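Local coordinates for protein beta-fructofuranosidase (Arthrobacter, PDB 3WPU) that belongs to the levansucrase/invertase family, whose members share a five-bladed beta-propeller fold, at residues Asp6-Thr11 with Ala33-Arg38; Thr231-Gly236 with Trp321-Pro326; Tyr303-Val308 with Ser329-Thr334; Gly366-Tyr371 with Gly416-Tyr421. One frame throughout, in Å; residues are numbered along the deposited sequence.

Interaction 1 (Asp6-Thr11 with Ala33-Arg38); sequences DGPEPT and ARQLQR
Pro8 and Pro10 of an extended N-terminal segment lie against Arg34, Gln35 and Arg38 of helix 30-38; residues 8-11 run in the polyproline II conformation along the outside of the propeller protein. Arg34 comes first. Its chain, bent at chi3, turns the guanidinium across the Pro8 ring, and Pro8 CG sits over the centre of one face, 3.6 Å above the plane. Proline and arginine cross at about a right angle, while Arg34 NH1 is bound beyond the contact by Tyr283 and Tyr289. Gln35, one residue on, makes a hydrogen bond across the contact: NE2 donates to Pro8 O over 2.8 Å, almost straight at 177°. The acceptor lies in the plane of the amide, but the donor stands above the carbonyl plane and not on a lone pair. A bend at chi2 (-46°) folds this amide back against the extended segment, where Pro10 CD lies 3.6 Å from Gln35 OE1. Gln35 NE2 also bonds to Ala31 O in the preceding turn, which further fixes the amide. Arg38, one turn later, passes alongside Gly7, whose carbonyl O stands 3.8 Å above the centre of its guanidinium; Arg38 NE has its own acceptor in Gln5 O. The other end of the group holds the glutamine, as Arg38 NH1 donates to an in-plane lone pair of Gln35 OE1 at 3.0 Å.

Interaction 2 (Thr231-Gly236 with Trp321-Pro326); sequences TYYQTG and WEFLPP
Tyr233 and Phe323 form the apolar centre, where a loop between strands 213-226 and 245-250 packs onto strand 321-331 of a propeller sheet. Tyr233 CE2 comes within 3.4 Å of Phe323 CD1, and Tyr233 CD2 stands over one face of the phenylalanine ring toward its rim. The two ring planes meet obliquely, at 46°. Beside this pair, Tyr232 covers the two prolines that follow on the strand. Pro325 CA makes a CH-pi contact, 3.9 Å from the centroid of the Tyr232 ring and only 8° off its normal, while Pro325 CG reaches on to the phenol end. Pro326 is shared: its CD lies 3.9 Å from Tyr232 CD1, and its CG lies 3.8 Å from Tyr233 CE1. The CG atoms of both tyrosines lie anti to their carbonyl carbons, which sends the two rings toward the strand together. At the polar edge the Tyr233 hydroxyl has two partners, Leu310 N of strand 305-313 and, across the contact, the carbonyl of Leu324: Tyr233 OH gives its hydrogen to Leu324 O at 2.7 Å.

Interaction 3 (Tyr303-Val308 with Ser329-Thr334); sequences YQIGNV and SANCVT
Gly306 makes the two sound backbone hydrogen bonds between these segments, one through each of its polar atoms. Ala330 N donates to Gly306 O over 2.8 Å, at 162°, and Gly306 N donates to Thr334 O, also over 2.8 Å, in the plane of that carbonyl. The second bond reaches four residues further along, because the chain of residues 330-334 turns back on itself. A third bond, from Cys332 N to Gln304 O, is weak and bent at 127°. Within the turn, Ala330 O accepts from both Val333 N and Thr334 N, and this brings Thr334 back alongside Gly306.

Side-chain packing is light by comparison. Asn331 OD1 lies 3.4 Å from Ile305 CB, beside the branch point of the isoleucine; Ile305 CG1 occupies the crowded position between backbone N and carbonyl carbon (chi1 54°), leaving CG2 beside Asn331. The same oxygen is engaged by the hydroxyl of Ser267. Farther along, Asn307 and Ser329 form an antiparallel non-hydrogen-bonded pair, Asn307 CB resting 4.0 Å from Ser329 CA. Gln304 contributes its CB, packed 3.5 Å from Thr334 C.

A covalent tie adds to these: Cys332, in the turn, is joined by a disulfide to Cys276, while Cys332 O accepts from Arg30 at the start of helix 30-38. Residues 305-308 and 329-331 run antiparallel, their axes 4.6 Å apart at the closest. This is the open end of a beta hairpin, strands 305-313 and 321-331, neighbours in one sheet of the propeller.

Interaction 4 (Gly366-Tyr371 with Gly416-Tyr421); sequences GPEGVY and GHFQAY
Glu368, just before strand 369-375 of a propeller sheet, packs against the type I beta turn Gly416-Gln419 and the residues that follow it. The turn is closed by Gln419 N donating to Gly416 O. A bend at chi2 (-89°) brings one carboxylate oxygen near each of two aromatic rings. Glu368 OE2 meets the edge of Phe418, 3.6 Å from CE1 and near the ring plane, with the carboxylate turned 67° against it. Glu368 OE1 lies 3.7 Å from Tyr421 CD1. Nearer the backbone, Glu368 CG rests 3.4 Å from His417 O. The acid is buried, yet both oxygens have protein partners, His356 ND1 for OE1 and Arg357 N for OE2, which should fix its rotation. His356 also stacks on Tyr421 and thus touches both residues; the Tyr421 hydroxyl bonds to Glu338.

Two waters bridge the segments, one between backbone atoms and one from the carboxylate to Ala420 O. The first accepts from Glu368 N at 2.7 Å and donates to His417 O at 2.9 Å, lying over the centre of the His417 ring. The second sits within bonding distance of Glu368 OE1 and Ala420 O, though it has more acceptors in reach than protons to give. Next in the chain, Gly369 takes backbone angles open essentially to glycine alone, where the chain enters the strand. The arrangement is that of a buried glutamate at the start of a propeller strand, held beside a type I beta turn.

How the interactions relate
From the N terminus, interaction 1 closes first, folding the leading segment back on helix 30-38 across some twenty residues that include strand 26-27. Interactions 2 and 3 come next and cross, their segments alternating along the chain; both use strand 321-331, and Asn307 of interaction 3 touches Tyr232, Tyr233 and Pro326 of interaction 2. Together they pack the loop after strand 213-226 onto the sheet that holds hairpin 305-313/321-331. Interaction 4 closes last, bringing the loop before strand 423-425 to the start of strand 369-375 in another sheet. Helix 30-38 connects the groups: Ala33 packs on Val333 of interaction 3, and Leu36 on Gly366 and Tyr371 of interaction 4.

Interaction 1 (Asp6-Thr11 with Ala33-Arg38)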
# COMPACT_ATOMS: atom_id res chain seq x y z
N ASP A 6 10.59 -11.09 -28.78
CA ASP A 6 12.02 -11.27 -28.55
C ASP A 6 12.55 -10.11 -27.68
O ASP A 6 12.07 -8.98 -27.77
CB ASP A 6 12.79 -11.31 -29.87
CG ASP A 6 12.49 -12.54 -30.70
OD1 ASP A 6 12.03 -13.57 -30.17
OD2 ASP A 6 12.72 -12.46 -31.91
N GLY A 7 13.52 -10.40 -26.83
CA GLY A 7 14.07 -9.40 -25.95
C GLY A 7 15.06 -10.07 -25.02
O GLY A 7 15.26 -11.27 -25.14
N PRO A 8 15.65 -9.29 -24.09
CA PRO A 8 16.61 -9.89 -23.17
C PRO A 8 15.95 -10.95 -22.30
O PRO A 8 14.77 -10.87 -22.01
CB PRO A 8 17.05 -8.70 -22.31
CG PRO A 8 15.86 -7.77 -22.33
CD PRO A 8 15.32 -7.90 -23.72
N GLU A 9 16.74 -11.91 -21.84
CA GLU A 9 16.27 -12.84 -20.85
C GLU A 9 16.33 -12.17 -19.47
O GLU A 9 17.11 -11.28 -19.24
CB GLU A 9 17.11 -14.11 -20.91
CG GLU A 9 16.90 -14.83 -22.24
CD GLU A 9 17.48 -16.20 -22.26
OE1 GLU A 9 17.46 -16.85 -21.19
OE2 GLU A 9 17.93 -16.64 -23.34
N PRO A 10 15.43 -12.58 -18.56
CA PRO A 10 15.37 -11.98 -17.24
C PRO A 10 16.53 -12.49 -16.41
O PRO A 10 17.11 -13.52 -16.73
CB PRO A 10 14.04 -12.48 -16.68
CG PRO A 10 13.75 -13.72 -17.42
CD PRO A 10 14.32 -13.51 -18.79
N THR A 11 16.85 -11.75 -15.36
CA THR A 11 17.95 -12.07 -14.47
C THR A 11 17.61 -13.35 -13.75
O THR A 11 16.46 -13.61 -13.43
CB THR A 11 18.15 -10.91 -13.45
OG1 THR A 11 18.37 -9.69 -14.17
CG2 THR A 11 19.32 -11.16 -12.55
N ALA A 33 12.86 -5.76 -15.78
CA ALA A 33 11.85 -4.79 -16.15
C ALA A 33 11.55 -4.83 -17.64
O ALA A 33 10.41 -4.52 -18.07
CB ALA A 33 12.27 -3.39 -15.68
N ARG A 34 12.51 -5.23 -18.46
CA ARG A 34 12.27 -5.29 -19.92
C ARG A 34 11.35 -6.43 -20.31
O ARG A 34 10.78 -6.43 -21.39
CB ARG A 34 13.58 -5.27 -20.72
CG ARG A 34 14.27 -3.92 -20.67
CD ARG A 34 15.63 -3.88 -21.35
NE ARG A 34 15.56 -4.15 -22.79
CZ ARG A 34 16.62 -4.43 -23.56
NH1 ARG A 34 17.84 -4.52 -23.05
NH2 ARG A 34 16.43 -4.67 -24.86
N GLN A 35 11.15 -7.39 -19.41
CA GLN A 35 10.14 -8.43 -19.65
C GLN A 35 8.73 -7.83 -19.82
O GLN A 35 7.91 -8.38 -20.53
CB GLN A 35 10.12 -9.43 -18.52
CG GLN A 35 11.44 -10.12 -18.21
CD GLN A 35 12.17 -10.62 -19.45
OE1 GLN A 35 11.69 -11.51 -20.15
NE2 GLN A 35 13.32 -10.05 -19.70
N LEU A 36 8.47 -6.71 -19.17
CA LEU A 36 7.19 -6.00 -19.30
C LEU A 36 6.90 -5.66 -20.76
O LEU A 36 5.75 -5.74 -21.20
CB LEU A 36 7.18 -4.72 -18.44
CG LEU A 36 7.37 -4.89 -16.91
CD1 LEU A 36 7.73 -3.60 -16.23
CD2 LEU A 36 6.12 -5.50 -16.29
N GLN A 37 7.93 -5.28 -21.50
CA GLN A 37 7.73 -4.99 -22.94
C GLN A 37 7.56 -6.28 -23.75
O GLN A 37 6.80 -6.35 -24.72
CB GLN A 37 8.90 -4.18 -23.50
CG GLN A 37 9.05 -2.85 -22.82
CD GLN A 37 10.35 -2.16 -23.16
OE1 GLN A 37 10.74 -2.10 -24.34
NE2 GLN A 37 11.03 -1.64 -22.14
N ARG A 38 8.26 -7.35 -23.36
CA ARG A 38 8.13 -8.62 -24.06
C ARG A 38 6.73 -9.20 -23.93
O ARG A 38 6.27 -9.90 -24.81
CB ARG A 38 9.15 -9.64 -23.52
CG ARG A 38 10.60 -9.24 -23.75
CD ARG A 38 11.58 -10.33 -23.30
NE ARG A 38 11.53 -11.50 -24.18
CZ ARG A 38 11.94 -12.72 -23.84
NH1 ARG A 38 12.43 -12.96 -22.64
NH2 ARG A 38 11.85 -13.73 -24.72

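Interaction 2 (Thr231-Gly236 with Trp321-Pro326)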
# COMPACT_ATOMS: atom_id res chain seq x y z
N THR A 231 22.99 6.79 4.32
CA THR A 231 23.81 5.63 3.99
C THR A 231 22.99 4.54 3.31
O THR A 231 23.43 3.97 2.31
CB THR A 231 24.50 5.08 5.25
OG1 THR A 231 25.36 6.09 5.78
CG2 THR A 231 25.34 3.86 4.93
N TYR A 232 21.79 4.26 3.83
CA TYR A 232 20.87 3.31 3.21
C TYR A 232 19.75 4.02 2.43
O TYR A 232 19.38 3.56 1.36
CB TYR A 232 20.21 2.44 4.28
CG TYR A 232 21.18 1.58 5.08
CD1 TYR A 232 22.19 0.87 4.46
CD2 TYR A 232 21.03 1.45 6.43
CE1 TYR A 232 23.05 0.07 5.19
CE2 TYR A 232 21.89 0.65 7.16
CZ TYR A 232 22.89 -0.03 6.52
OH TYR A 232 23.77 -0.86 7.25
N TYR A 233 19.22 5.09 3.00
CA TYR A 233 18.05 5.78 2.41
C TYR A 233 18.44 7.21 2.12
O TYR A 233 19.00 7.92 2.97
CB TYR A 233 16.82 5.62 3.33
CG TYR A 233 16.64 4.18 3.64
CD1 TYR A 233 16.26 3.29 2.65
CD2 TYR A 233 17.00 3.67 4.88
CE1 TYR A 233 16.16 1.94 2.89
CE2 TYR A 233 16.91 2.33 5.14
CZ TYR A 233 16.53 1.45 4.15
OH TYR A 233 16.49 0.10 4.37
N GLN A 234 18.16 7.62 0.88
CA GLN A 234 18.53 8.92 0.37
C GLN A 234 17.90 10.07 1.17
O GLN A 234 16.75 9.98 1.60
CB GLN A 234 18.07 9.03 -1.08
CG GLN A 234 18.70 10.17 -1.85
CD GLN A 234 18.14 10.32 -3.25
OE1 GLN A 234 16.93 10.39 -3.41
NE2 GLN A 234 19.02 10.34 -4.27
N THR A 235 18.67 11.15 1.37
CA THR A 235 18.21 12.30 2.13
C THR A 235 17.90 13.49 1.21
O THR A 235 18.23 13.48 0.03
CB THR A 235 19.28 12.81 3.09
OG1 THR A 235 20.39 13.27 2.31
CG2 THR A 235 19.72 11.72 4.06
N GLY A 236 17.33 14.54 1.79
CA GLY A 236 17.03 15.78 1.06
C GLY A 236 18.30 16.49 0.57
O GLY A 236 18.29 17.15 -0.47
N TRP A 321 13.20 2.35 16.71
CA TRP A 321 13.47 1.55 15.52
C TRP A 321 14.92 1.74 15.10
O TRP A 321 15.52 2.81 15.37
CB TRP A 321 12.52 1.98 14.38
CG TRP A 321 11.09 1.60 14.66
CD1 TRP A 321 10.23 2.24 15.49
CD2 TRP A 321 10.38 0.48 14.14
NE1 TRP A 321 9.04 1.59 15.55
CE2 TRP A 321 9.09 0.50 14.72
CE3 TRP A 321 10.71 -0.56 13.26
CZ2 TRP A 321 8.13 -0.45 14.44
CZ3 TRP A 321 9.73 -1.53 12.99
CH2 TRP A 321 8.46 -1.44 13.56
N GLU A 322 15.47 0.73 14.44
CA GLU A 322 16.77 0.82 13.80
C GLU A 322 16.57 0.49 12.32
O GLU A 322 15.86 -0.45 11.96
CB GLU A 322 17.83 -0.11 14.43
CG GLU A 322 17.58 -1.56 14.21
CD GLU A 322 18.59 -2.45 14.92
OE1 GLU A 322 18.61 -3.64 14.58
OE2 GLU A 322 19.31 -1.98 15.83
N PHE A 323 17.21 1.27 11.48
CA PHE A 323 17.28 0.96 10.07
C PHE A 323 18.07 -0.31 9.86
O PHE A 323 19.04 -0.60 10.60
CB PHE A 323 17.98 2.07 9.29
CG PHE A 323 17.13 3.28 8.99
CD1 PHE A 323 15.94 3.14 8.34
CD2 PHE A 323 17.57 4.54 9.33
CE1 PHE A 323 15.17 4.25 8.03
CE2 PHE A 323 16.82 5.66 9.03
CZ PHE A 323 15.62 5.51 8.38
N LEU A 324 17.66 -1.07 8.86
CA LEU A 324 18.42 -2.17 8.31
C LEU A 324 18.66 -1.89 6.83
O LEU A 324 18.05 -0.96 6.26
CB LEU A 324 17.68 -3.49 8.52
CG LEU A 324 17.44 -3.90 9.97
CD1 LEU A 324 16.59 -5.15 10.09
CD2 LEU A 324 18.75 -4.08 10.73
N PRO A 325 19.55 -2.66 6.18
CA PRO A 325 19.84 -2.32 4.76
C PRO A 325 18.60 -2.50 3.85
O PRO A 325 17.69 -3.25 4.17
CB PRO A 325 20.99 -3.28 4.41
CG PRO A 325 21.66 -3.54 5.76
CD PRO A 325 20.51 -3.64 6.72
N PRO A 326 18.54 -1.76 2.73
CA PRO A 326 17.37 -1.96 1.88
C PRO A 326 17.19 -3.40 1.40
O PRO A 326 18.18 -4.14 1.18
CB PRO A 326 17.65 -1.04 0.66
CG PRO A 326 18.79 -0.16 1.04
CD PRO A 326 19.55 -0.87 2.14

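Interaction 3 (Tyr303-Val308 with Ser329-Thr334)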
# COMPACT_ATOMS: atom_id res chain seq x y z
N TYR A 303 18.69 8.93 -12.51
CA TYR A 303 17.76 9.69 -11.69
C TYR A 303 16.56 8.86 -11.13
O TYR A 303 15.76 9.38 -10.37
CB TYR A 303 17.24 10.87 -12.50
CG TYR A 303 18.37 11.80 -12.94
CD1 TYR A 303 19.22 12.37 -12.01
CD2 TYR A 303 18.56 12.13 -14.29
CE1 TYR A 303 20.25 13.22 -12.38
CE2 TYR A 303 19.59 12.99 -14.68
CZ TYR A 303 20.43 13.53 -13.72
OH TYR A 303 21.48 14.39 -14.07
N GLN A 304 16.46 7.60 -11.55
CA GLN A 304 15.41 6.69 -11.05
C GLN A 304 16.08 5.61 -10.20
O GLN A 304 16.57 4.61 -10.75
CB GLN A 304 14.65 6.08 -12.21
CG GLN A 304 13.68 7.04 -12.89
CD GLN A 304 14.34 7.98 -13.88
OE1 GLN A 304 15.10 7.54 -14.75
NE2 GLN A 304 14.06 9.28 -13.75
N ILE A 305 16.10 5.83 -8.89
CA ILE A 305 16.83 4.94 -7.96
C ILE A 305 16.00 4.68 -6.69
O ILE A 305 16.44 4.89 -5.54
CB ILE A 305 18.23 5.49 -7.63
CG1 ILE A 305 18.16 6.94 -7.09
CG2 ILE A 305 19.13 5.43 -8.84
CD1 ILE A 305 19.46 7.48 -6.55
N GLY A 306 14.78 4.20 -6.91
CA GLY A 306 13.90 3.84 -5.84
C GLY A 306 14.40 2.62 -5.09
O GLY A 306 15.09 1.77 -5.67
N ASN A 307 14.04 2.55 -3.83
CA ASN A 307 14.26 1.34 -3.05
C ASN A 307 13.14 1.04 -2.06
O ASN A 307 12.24 1.87 -1.81
CB ASN A 307 15.67 1.25 -2.41
CG ASN A 307 15.89 2.21 -1.24
OD1 ASN A 307 14.99 2.90 -0.79
ND2 ASN A 307 17.13 2.22 -0.72
N VAL A 308 13.22 -0.14 -1.46
CA VAL A 308 12.33 -0.54 -0.40
C VAL A 308 13.21 -0.82 0.79
O VAL A 308 14.11 -1.66 0.74
CB VAL A 308 11.48 -1.80 -0.73
CG1 VAL A 308 10.69 -2.21 0.49
CG2 VAL A 308 10.54 -1.48 -1.90
N SER A 329 16.18 -2.80 -4.43
CA SER A 329 16.53 -1.57 -5.15
C SER A 329 16.10 -1.70 -6.58
O SER A 329 16.14 -2.80 -7.15
CB SER A 329 18.03 -1.26 -5.10
OG SER A 329 18.82 -2.32 -5.64
N ALA A 330 15.71 -0.56 -7.15
CA ALA A 330 15.30 -0.43 -8.53
C ALA A 330 16.14 0.64 -9.26
O ALA A 330 15.61 1.48 -10.02
CB ALA A 330 13.82 -0.09 -8.59
N ASN A 331 17.45 0.60 -9.02
CA ASN A 331 18.38 1.58 -9.60
C ASN A 331 18.39 1.48 -11.11
O ASN A 331 18.50 0.39 -11.68
CB ASN A 331 19.79 1.43 -9.04
CG ASN A 331 19.86 1.68 -7.55
OD1 ASN A 331 18.94 2.21 -6.94
ND2 ASN A 331 20.95 1.25 -6.94
N CYS A 332 18.18 2.63 -11.74
CA CYS A 332 17.96 2.75 -13.18
C CYS A 332 16.73 1.97 -13.70
O CYS A 332 16.69 1.58 -14.87
CB CYS A 332 19.24 2.36 -13.94
SG CYS A 332 20.58 3.53 -13.61
N VAL A 333 15.75 1.73 -12.82
CA VAL A 333 14.50 1.07 -13.24
C VAL A 333 13.31 1.96 -12.92
O VAL A 333 12.56 2.33 -13.83
CB VAL A 333 14.38 -0.33 -12.60
CG1 VAL A 333 12.99 -0.92 -12.80
CG2 VAL A 333 15.42 -1.24 -13.23
N THR A 334 13.17 2.37 -11.67
CA THR A 334 12.10 3.30 -11.29
C THR A 334 12.51 4.21 -10.11
O THR A 334 13.25 3.79 -9.20
CB THR A 334 10.75 2.60 -10.94
OG1 THR A 334 9.77 3.59 -10.62
CG2 THR A 334 10.89 1.65 -9.73

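Interaction 4 (Gly366-Tyr371 with Gly416-Tyr421)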
# COMPACT_ATOMS: atom_id res chain seq x y z
N GLY A 366 6.04 0.30 -18.42
CA GLY A 366 5.12 -0.66 -17.84
C GLY A 366 3.86 0.02 -17.36
O GLY A 366 3.83 1.25 -17.26
N PRO A 367 2.84 -0.77 -17.00
CA PRO A 367 1.59 -0.19 -16.54
C PRO A 367 1.68 0.43 -15.15
O PRO A 367 2.51 0.03 -14.32
CB PRO A 367 0.63 -1.39 -16.51
CG PRO A 367 1.51 -2.58 -16.37
CD PRO A 367 2.79 -2.25 -17.06
N GLU A 368 0.77 1.34 -14.87
CA GLU A 368 0.48 1.70 -13.48
C GLU A 368 0.03 0.48 -12.71
O GLU A 368 -0.72 -0.33 -13.26
CB GLU A 368 -0.70 2.67 -13.44
CG GLU A 368 -0.48 3.98 -14.17
CD GLU A 368 0.15 5.08 -13.32
OE1 GLU A 368 -0.27 5.29 -12.18
OE2 GLU A 368 1.05 5.78 -13.81
N GLY A 369 0.46 0.28 -11.46
CA GLY A 369 -0.15 -0.74 -10.63
C GLY A 369 0.79 -1.52 -9.75
O GLY A 369 1.83 -0.99 -9.34
N VAL A 370 0.40 -2.74 -9.47
CA VAL A 370 1.09 -3.57 -8.49
C VAL A 370 2.20 -4.38 -9.11
O VAL A 370 1.97 -5.18 -10.03
CB VAL A 370 0.11 -4.58 -7.81
CG1 VAL A 370 0.86 -5.37 -6.73
CG2 VAL A 370 -1.10 -3.86 -7.24
N TYR A 371 3.37 -4.27 -8.50
CA TYR A 371 4.53 -5.07 -8.84
C TYR A 371 4.82 -5.93 -7.62
O TYR A 371 4.51 -5.52 -6.49
CB TYR A 371 5.70 -4.17 -9.25
CG TYR A 371 5.40 -3.51 -10.58
CD1 TYR A 371 4.61 -2.39 -10.65
CD2 TYR A 371 5.83 -4.10 -11.77
CE1 TYR A 371 4.30 -1.80 -11.87
CE2 TYR A 371 5.52 -3.54 -12.99
CZ TYR A 371 4.72 -2.42 -13.04
OH TYR A 371 4.43 -1.88 -14.29
N GLY A 416 -8.82 3.24 -18.89
CA GLY A 416 -8.57 2.72 -17.53
C GLY A 416 -7.12 2.78 -17.10
O GLY A 416 -6.76 2.22 -16.06
N HIS A 417 -6.27 3.43 -17.88
CA HIS A 417 -4.82 3.51 -17.61
C HIS A 417 -4.52 4.02 -16.21
O HIS A 417 -3.54 3.59 -15.60
CB HIS A 417 -4.19 4.45 -18.64
CG HIS A 417 -2.70 4.39 -18.73
ND1 HIS A 417 -1.88 5.22 -18.00
CD2 HIS A 417 -1.90 3.70 -19.57
CE1 HIS A 417 -0.62 5.01 -18.36
NE2 HIS A 417 -0.61 4.09 -19.31
N PHE A 418 -5.35 4.91 -15.68
CA PHE A 418 -5.18 5.46 -14.34
C PHE A 418 -6.34 5.12 -13.41
O PHE A 418 -6.61 5.85 -12.44
CB PHE A 418 -5.02 6.98 -14.43
CG PHE A 418 -3.87 7.42 -15.29
CD1 PHE A 418 -2.55 7.19 -14.90
CD2 PHE A 418 -4.09 8.10 -16.49
CE1 PHE A 418 -1.49 7.62 -15.67
CE2 PHE A 418 -3.02 8.53 -17.27
CZ PHE A 418 -1.72 8.27 -16.87
N GLN A 419 -7.04 4.02 -13.68
CA GLN A 419 -8.28 3.71 -12.96
C GLN A 419 -8.08 3.39 -11.51
O GLN A 419 -9.02 3.44 -10.73
CB GLN A 419 -9.03 2.53 -13.61
CG GLN A 419 -8.32 1.19 -13.47
CD GLN A 419 -9.08 0.04 -14.08
OE1 GLN A 419 -9.92 0.22 -14.97
NE2 GLN A 419 -8.83 -1.15 -13.58
N ALA A 420 -6.85 3.00 -11.16
CA ALA A 420 -6.55 2.49 -9.83
C ALA A 420 -5.12 2.86 -9.43
O ALA A 420 -4.20 2.84 -10.27
CB ALA A 420 -6.74 0.98 -9.80
N TYR A 421 -4.95 3.22 -8.17
CA TYR A 421 -3.63 3.41 -7.58
C TYR A 421 -3.64 3.12 -6.07
O TYR A 421 -4.71 2.85 -5.48
CB TYR A 421 -3.01 4.80 -7.93
CG TYR A 421 -1.51 4.72 -7.91
CD1 TYR A 421 -0.84 3.91 -8.82
CD2 TYR A 421 -0.76 5.37 -6.94
CE1 TYR A 421 0.53 3.78 -8.79
CE2 TYR A 421 0.61 5.22 -6.86
CZ TYR A 421 1.26 4.43 -7.80
OH TYR A 421 2.65 4.27 -7.79
O HOH W 1 -2.98 5.00 -11.76
O HOH W 2 -1.24 2.08 -16.59